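PDB 3PQU: transferrin binding protein B from Actinobacillus suis, which probably binds host transferrin at the outer membrane as a surface lipoprotein, one part of the receptor through which the bacterium acquires iron. Local coordinates for residues 71-74 against 75-78; 82-85 against 86-89; 90-93 against 94-98; 201-204 against 205-208. All coordinates share one frame; numbering follows the deposited sequence.

Interaction 1. Residues 71-74 against 75-78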
# COMPACT_ATOMS: atom_id res chain seq x y z
N GLU A 71 27.01 9.43 -4.06
CA GLU A 71 26.55 8.07 -3.85
C GLU A 71 25.05 7.95 -3.71
O GLU A 71 24.37 8.89 -3.33
CB GLU A 71 27.24 7.47 -2.60
CG GLU A 71 28.74 7.40 -2.75
CD GLU A 71 29.40 6.75 -1.54
OE1 GLU A 71 30.63 6.54 -1.58
OE2 GLU A 71 28.68 6.45 -0.56
N LEU A 72 24.53 6.78 -4.05
CA LEU A 72 23.17 6.43 -3.67
C LEU A 72 23.27 5.68 -2.34
O LEU A 72 24.20 4.92 -2.13
CB LEU A 72 22.54 5.54 -4.74
CG LEU A 72 22.12 6.19 -6.06
CD1 LEU A 72 21.79 5.12 -7.12
CD2 LEU A 72 20.92 7.11 -5.82
N SER A 73 22.32 5.89 -1.44
CA SER A 73 22.30 5.08 -0.24
C SER A 73 20.88 4.83 0.18
O SER A 73 19.94 5.51 -0.27
CB SER A 73 23.05 5.77 0.90
OG SER A 73 22.41 6.99 1.20
N GLU A 74 20.73 3.89 1.10
CA GLU A 74 19.43 3.46 1.55
C GLU A 74 18.74 4.60 2.27
O GLU A 74 17.52 4.74 2.19
CB GLU A 74 19.60 2.21 2.43
CG GLU A 74 18.34 1.69 3.07
CD GLU A 74 18.63 0.50 3.96
OE1 GLU A 74 19.48 -0.34 3.57
OE2 GLU A 74 18.01 0.40 5.04
N ALA A 75 19.51 5.46 2.95
CA ALA A 75 18.92 6.64 3.59
C ALA A 75 18.36 7.68 2.59
O ALA A 75 17.59 8.56 2.97
CB ALA A 75 19.92 7.31 4.52
N GLN A 76 18.74 7.59 1.32
CA GLN A 76 18.21 8.53 0.33
C GLN A 76 16.95 8.00 -0.36
O GLN A 76 16.30 8.70 -1.13
CB GLN A 76 19.28 8.88 -0.71
CG GLN A 76 20.42 9.70 -0.13
CD GLN A 76 21.72 9.49 -0.88
OE1 GLN A 76 22.61 8.78 -0.41
NE2 GLN A 76 21.83 10.09 -2.05
N ILE A 77 16.59 6.76 -0.07
CA ILE A 77 15.42 6.15 -0.66
C ILE A 77 14.26 6.34 0.32
O ILE A 77 14.22 5.73 1.39
CB ILE A 77 15.70 4.67 -0.95
CG1 ILE A 77 16.89 4.58 -1.92
CG2 ILE A 77 14.48 3.97 -1.50
CD1 ILE A 77 17.33 3.18 -2.18
N MET A 78 13.31 7.19 -0.05
CA MET A 78 12.34 7.68 0.91
C MET A 78 10.93 7.20 0.62
O MET A 78 10.48 7.26 -0.51
CB MET A 78 12.32 9.22 0.87
CG MET A 78 13.68 9.83 0.61
SD MET A 78 14.02 11.13 1.80
CE MET A 78 14.18 10.10 3.25
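Gln76 reaches back along the chain past Ser73 and takes hold of the backbone of Glu71, closing a short turn between two strands. Its CG lies anti to its own carbonyl carbon (chi1 -68°), and from there the extended side chain runs beside the preceding residues. The amide at its end faces two partners. NE2 gives a hydrogen bond to Glu71 O at 3.1 Å, with the oxygen in the plane of the Gln76 amide and the nitrogen in the carbonyl plane of Glu71, so the two planar groups meet in plane. Ser73 OG is modelled as donating to Gln76 OE1, but the separation of 2.4 Å between these two atoms is doubtfully short. With partners at both NE2 and OE1, rotation of the amide is limited.

The backbone adds two bonds of its own. Gln76 N donates to Ser73 O at 2.9 Å, and Ile77 N to Glu74 O at 3.2 Å, i to i+3 bonds of a single 3-10 turn. Glu74, also well covered by the contact, contributes mainly through that carbonyl and its CB; its extended side chain, with CG anti to the backbone N (chi1 175°), packs on Lys36 and Leu37.

The turn bridges strand 69-70, paired with barrel strand 170-183, and strand 78-80, an outermost strand of the five-stranded handle sheet. Leu72 and Ile77 both rest on Phe312 of strand 306-312.

Interaction 2. Residues 82-85 against 86-89; sequences NENI and DEIP
Two asparagine amides grip the carboxylate of Glu87, one at each oxygen, and both belong to residues that also shape the backbone here. The fold of the chain is an Asx turn running into a type I beta turn. In the Asx turn Asn82 OD1 accepts from Asn84 N at 2.6 Å; in the beta turn, from Asn84 to Glu87, Glu87 N donates to Asn84 O at 3.0 Å.

Asn82 thus works with both ends of its amide. While OD1 holds the turn, ND2 gives a fairly straight bond to Glu87 OE2 at 2.8 Å. The oxygen lies in the Asn82 amide plane, yet is met from above the carboxylate plane, since the two flat groups stand 90° apart. Asn84 divides its amide in the same way. With CG anti to the backbone N (chi1 180°), the group stands over the turn: OD1 accepts from Asp86 N at 3.0 Å, and ND2 makes a longer bond to Glu87 OE1 at 3.3 Å, coming on the anti side of that oxygen but tilted out of the carboxylate plane. Amide donors at both carboxylate oxygens fix the rotation of the Glu87 end and would probably favour its charged form.

On the side of the handle sheet, Ile85 and Asp86 touch Arg122 of strand 121-128, and Ile88 packs on Val126 and Tyr154. A glycerol, probably from the crystallisation liquor, is hydrogen-bonded to Glu83 OE1 nearby. One water links Asn82, where the Asx turn begins, to Glu87, where the beta turn ends, donating to Glu87 O at 3.0 Å and accepting a weak bond from Asn82 ND2.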
# COMPACT_ATOMS: atom_id res chain seq x y z
N ASN A 82 1.49 10.38 -0.39
CA ASN A 82 0.42 11.28 -0.84
C ASN A 82 -0.78 10.52 -1.39
O ASN A 82 -0.63 9.63 -2.23
CB ASN A 82 0.92 12.31 -1.87
CG ASN A 82 -0.10 13.44 -2.13
OD1 ASN A 82 -1.30 13.22 -2.12
ND2 ASN A 82 0.40 14.64 -2.37
N GLU A 83 -1.97 10.89 -0.92
CA GLU A 83 -3.21 10.21 -1.29
C GLU A 83 -3.70 10.65 -2.67
O GLU A 83 -4.47 9.94 -3.31
CB GLU A 83 -4.32 10.48 -0.27
CG GLU A 83 -3.83 10.67 1.16
CD GLU A 83 -3.41 12.10 1.45
OE1 GLU A 83 -2.29 12.29 1.97
OE2 GLU A 83 -4.20 13.02 1.16
N ASN A 84 -3.26 11.82 -3.10
CA ASN A 84 -3.71 12.37 -4.37
C ASN A 84 -2.65 12.18 -5.44
O ASN A 84 -1.67 12.93 -5.49
CB ASN A 84 -4.03 13.86 -4.21
CG ASN A 84 -4.50 14.49 -5.50
OD1 ASN A 84 -4.73 13.79 -6.49
ND2 ASN A 84 -4.63 15.81 -5.50
N ILE A 85 -2.83 11.18 -6.30
CA ILE A 85 -1.80 10.84 -7.28
C ILE A 85 -1.75 11.84 -8.42
O ILE A 85 -0.84 11.80 -9.23
CB ILE A 85 -1.95 9.42 -7.85
CG1 ILE A 85 -3.23 9.30 -8.68
CG2 ILE A 85 -1.90 8.38 -6.73
CD1 ILE A 85 -3.32 8.00 -9.44
N ASP A 86 -2.73 12.73 -8.46
CA ASP A 86 -2.72 13.84 -9.40
C ASP A 86 -1.64 14.84 -9.01
O ASP A 86 -1.12 15.56 -9.86
CB ASP A 86 -4.08 14.53 -9.44
CG ASP A 86 -5.14 13.67 -10.10
OD1 ASP A 86 -4.78 12.76 -10.89
OD2 ASP A 86 -6.34 13.91 -9.83
N GLU A 87 -1.30 14.89 -7.72
CA GLU A 87 -0.21 15.73 -7.26
C GLU A 87 1.12 15.01 -7.45
O GLU A 87 1.53 14.23 -6.60
CB GLU A 87 -0.38 16.07 -5.78
CG GLU A 87 -1.59 16.91 -5.45
CD GLU A 87 -1.67 17.23 -3.97
OE1 GLU A 87 -2.77 17.58 -3.48
OE2 GLU A 87 -0.63 17.13 -3.29
N ILE A 88 1.78 15.25 -8.57
CA ILE A 88 3.08 14.65 -8.85
C ILE A 88 4.09 15.08 -7.78
O ILE A 88 4.22 16.26 -7.45
CB ILE A 88 3.57 15.05 -10.26
CG1 ILE A 88 2.53 14.66 -11.32
CG2 ILE A 88 4.91 14.40 -10.59
CD1 ILE A 88 2.30 13.13 -11.46
N PRO A 89 4.81 14.11 -7.19
CA PRO A 89 5.72 14.50 -6.10
C PRO A 89 6.72 15.57 -6.51
O PRO A 89 7.30 15.45 -7.59
CB PRO A 89 6.46 13.19 -5.75
CG PRO A 89 5.51 12.10 -6.17
CD PRO A 89 4.74 12.65 -7.38
O HOH W 1 2.89 13.93 -3.97

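Interaction 3. Residues 90-93 against 94-98; sequences HLKE and LNDKT
Backbone hydrogen bonds link His90 to Leu94, and the i to i+4 pattern then continues for one more turn. Leu94 N donates to His90 O at 2.8 Å, Asn95 N to Leu91 O at 3.0 Å and Asp96 N to Lys92 O at 2.9 Å; the next, from Lys97 N to Glu93 O, is weak.

Two polar side-chain contacts keep the same spacing. Asn95 lies alongside Leu91, pointing the same way, and its ND2 adds a weak second bond to Leu91 O. Lys92 and Asp96 form a salt bridge, its NZ to OD2 hydrogen bond weak at 3.3 Å. The lysine starts with CG anti to the backbone N (chi1 170°); a bend at chi2 carries the chain along the helix, and a second at chi4 sets NZ by the carboxylate. Lys97, at the far end, makes a salt bridge with Asp150. His90 and Glu93 are three residues apart: His90 ND1 donates to Glu93 OE1 at 2.9 Å. The oxygen lies in the ring plane at its edge, while the ring nitrogen comes from above the carboxylate plane. His90 NE2 is taken by Glu45, and its ring stacks on Tyr152, so its rotation is well fixed.

Apolar contacts face the sheet: Leu91 and Leu94 pack on Val126, and Leu91 also on Ile103. This is a short amphipathic alpha-helix with His90 in the N-cap position, lying against the antiparallel sheet of the N-lobe handle.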
# COMPACT_ATOMS: atom_id res chain seq x y z
N HIS A 90 6.92 16.60 -5.68
CA HIS A 90 7.90 17.65 -5.93
C HIS A 90 7.62 18.58 -7.14
O HIS A 90 8.36 19.54 -7.36
CB HIS A 90 9.32 17.06 -6.00
CG HIS A 90 9.76 16.43 -4.71
ND1 HIS A 90 10.25 17.17 -3.65
CD2 HIS A 90 9.76 15.14 -4.29
CE1 HIS A 90 10.54 16.36 -2.65
NE2 HIS A 90 10.26 15.13 -3.01
N LEU A 91 6.57 18.33 -7.92
CA LEU A 91 6.33 19.14 -9.13
C LEU A 91 6.18 20.64 -8.79
O LEU A 91 6.76 21.50 -9.46
CB LEU A 91 5.12 18.63 -9.92
CG LEU A 91 4.88 19.37 -11.25
CD1 LEU A 91 6.04 19.15 -12.23
CD2 LEU A 91 3.54 19.02 -11.91
N LYS A 92 5.41 20.93 -7.76
CA LYS A 92 5.20 22.30 -7.30
C LYS A 92 6.50 22.91 -6.79
O LYS A 92 6.84 24.05 -7.13
CB LYS A 92 4.14 22.34 -6.19
CG LYS A 92 4.04 23.69 -5.47
CD LYS A 92 3.09 24.64 -6.18
CE LYS A 92 3.13 26.04 -5.57
NZ LYS A 92 3.16 26.01 -4.07
N GLU A 93 7.24 22.15 -5.98
CA GLU A 93 8.53 22.60 -5.47
C GLU A 93 9.48 22.97 -6.61
O GLU A 93 10.12 24.00 -6.56
CB GLU A 93 9.21 21.51 -4.64
CG GLU A 93 8.98 21.54 -3.15
CD GLU A 93 9.72 20.40 -2.44
OE1 GLU A 93 10.77 19.94 -2.95
OE2 GLU A 93 9.25 19.96 -1.37
N LEU A 94 9.60 22.09 -7.61
CA LEU A 94 10.49 22.34 -8.75
C LEU A 94 10.06 23.58 -9.54
O LEU A 94 10.90 24.40 -9.93
CB LEU A 94 10.53 21.11 -9.67
CG LEU A 94 11.20 19.83 -9.13
CD1 LEU A 94 11.10 18.72 -10.16
CD2 LEU A 94 12.67 20.08 -8.78
N ASN A 95 8.76 23.73 -9.76
CA ASN A 95 8.21 24.94 -10.40
C ASN A 95 8.48 26.23 -9.64
O ASN A 95 8.79 27.25 -10.26
CB ASN A 95 6.71 24.79 -10.70
CG ASN A 95 6.46 24.09 -12.03
OD1 ASN A 95 6.80 24.63 -13.09
ND2 ASN A 95 5.91 22.89 -11.98
N ASP A 96 8.39 26.20 -8.31
CA ASP A 96 8.64 27.40 -7.52
C ASP A 96 10.09 27.88 -7.61
O ASP A 96 10.32 29.06 -7.57
CB ASP A 96 8.25 27.21 -6.05
CG ASP A 96 6.74 27.04 -5.85
OD1 ASP A 96 5.97 27.26 -6.82
OD2 ASP A 96 6.33 26.66 -4.73
N LYS A 97 11.06 26.98 -7.72
CA LYS A 97 12.47 27.40 -7.69
C LYS A 97 13.17 27.46 -9.07
O LYS A 97 14.35 27.81 -9.16
CB LYS A 97 13.29 26.48 -6.76
CG LYS A 97 13.51 25.06 -7.30
CD LYS A 97 14.24 24.19 -6.24
CE LYS A 97 14.46 22.76 -6.72
NZ LYS A 97 15.30 22.65 -7.97
N THR A 98 12.46 27.10 -10.13
CA THR A 98 13.11 26.95 -11.42
C THR A 98 13.51 28.29 -12.04
O THR A 98 12.80 29.29 -11.93
CB THR A 98 12.22 26.18 -12.44
OG1 THR A 98 12.95 25.98 -13.66
CG2 THR A 98 10.95 26.97 -12.77

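Interaction 4. Residues 201-204 against 205-208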
# COMPACT_ATOMS: atom_id res chain seq x y z
N ALA A 201 23.81 11.84 -12.67
CA ALA A 201 23.61 10.41 -12.75
C ALA A 201 23.13 10.04 -14.15
O ALA A 201 22.45 10.83 -14.81
CB ALA A 201 22.60 9.94 -11.69
N ALA A 202 23.47 8.84 -14.61
CA ALA A 202 22.83 8.31 -15.81
C ALA A 202 21.42 7.87 -15.37
O ALA A 202 21.27 7.15 -14.38
CB ALA A 202 23.61 7.13 -16.35
N THR A 203 20.40 8.31 -16.11
CA THR A 203 19.01 8.04 -15.74
C THR A 203 18.21 7.62 -16.98
O THR A 203 18.68 7.76 -18.12
CB THR A 203 18.32 9.33 -15.21
OG1 THR A 203 18.23 10.27 -16.28
CG2 THR A 203 19.06 9.96 -14.01
N SER A 204 16.98 7.17 -16.76
CA SER A 204 16.09 6.88 -17.89
C SER A 204 15.71 8.17 -18.61
O SER A 204 15.11 8.12 -19.69
CB SER A 204 14.82 6.13 -17.46
OG SER A 204 14.30 6.72 -16.29
N ILE A 205 16.01 9.33 -18.01
CA ILE A 205 15.84 10.63 -18.70
C ILE A 205 16.90 10.85 -19.79
O ILE A 205 16.58 11.36 -20.87
CB ILE A 205 15.91 11.81 -17.72
CG1 ILE A 205 14.80 11.71 -16.67
CG2 ILE A 205 15.85 13.17 -18.47
CD1 ILE A 205 15.08 12.59 -15.41
N SER A 206 18.15 10.48 -19.53
CA SER A 206 19.25 10.80 -20.45
C SER A 206 19.64 9.66 -21.39
O SER A 206 20.45 9.85 -22.30
CB SER A 206 20.48 11.26 -19.67
OG SER A 206 20.98 10.18 -18.89
N ASP A 207 19.09 8.48 -21.15
CA ASP A 207 19.32 7.30 -21.98
C ASP A 207 18.88 7.62 -23.42
O ASP A 207 17.83 8.26 -23.63
CB ASP A 207 18.51 6.12 -21.39
CG ASP A 207 19.10 4.75 -21.71
OD1 ASP A 207 20.18 4.65 -22.36
OD2 ASP A 207 18.48 3.75 -21.29
N ASN A 208 19.68 7.22 -24.41
CA ASN A 208 19.37 7.46 -25.81
C ASN A 208 18.41 6.40 -26.37
O ASN A 208 18.82 5.50 -27.08
CB ASN A 208 20.66 7.51 -26.63
CG ASN A 208 21.55 8.70 -26.27
OD1 ASN A 208 21.08 9.70 -25.71
ND2 ASN A 208 22.83 8.59 -26.59
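Thr203 leans over the two residues after Ser204, and its hydroxyl sits in the hollow of the turn they make. From the backbone outward, CB lies 3.6 Å from Ile205 N. At the tip OG1, held between the backbone N and the carbonyl carbon (chi1 65°), accepts from two successive amides: weakly from Ile205 N at 3.0 Å, and from Ser206 N at 3.3 Å. It also touches Ile205 CB at 3.1 Å, the two side chains lying side by side.

The carbonyl of Thr203 is gripped twice as well. Asp207 N approaches nearly in line with the C=O bond at 3.1 Å, and Ser206 N comes from above the carbonyl plane, its single N-H a bifurcated donor shared between Thr203 O and OG1. A weak bond from Thr203 N to Ser206 OG runs back the other way; that hydroxyl is also bonded to Gly195 O.

Outside the turn, Ser204 OG meets Asp177, and the Asp207 carboxylate joins His229 and Arg248. With Thr203 OG1 accepting from the nitrogens of Ile205 and Ser206, and Thr203 O from those of Ser206 and Asp207, this is an ST motif in the buried loop that follows barrel strand 170-183.

Overall arrangement
Interactions 1, 2 and 3 follow one another along the N-lobe handle: the 3-10 turn at 74-76, within 71-78, leads into strand 78-80, the turn at 82-89 comes next, and the helix 91-97 begins straight after it. Interactions 2 and 3 have centres 14 Å apart and share Val126 of strand 121-128 as a neighbour. Interaction 4 belongs to the barrel part of the sequence, yet its centre is only 19 Å from that of interaction 1, with nearest atoms about 7 Å apart. Its Ile205 packs on Tyr125 and Phe127 of the same handle strand, while interaction 1 touches barrel residue Phe312, so both lie where handle and barrel meet.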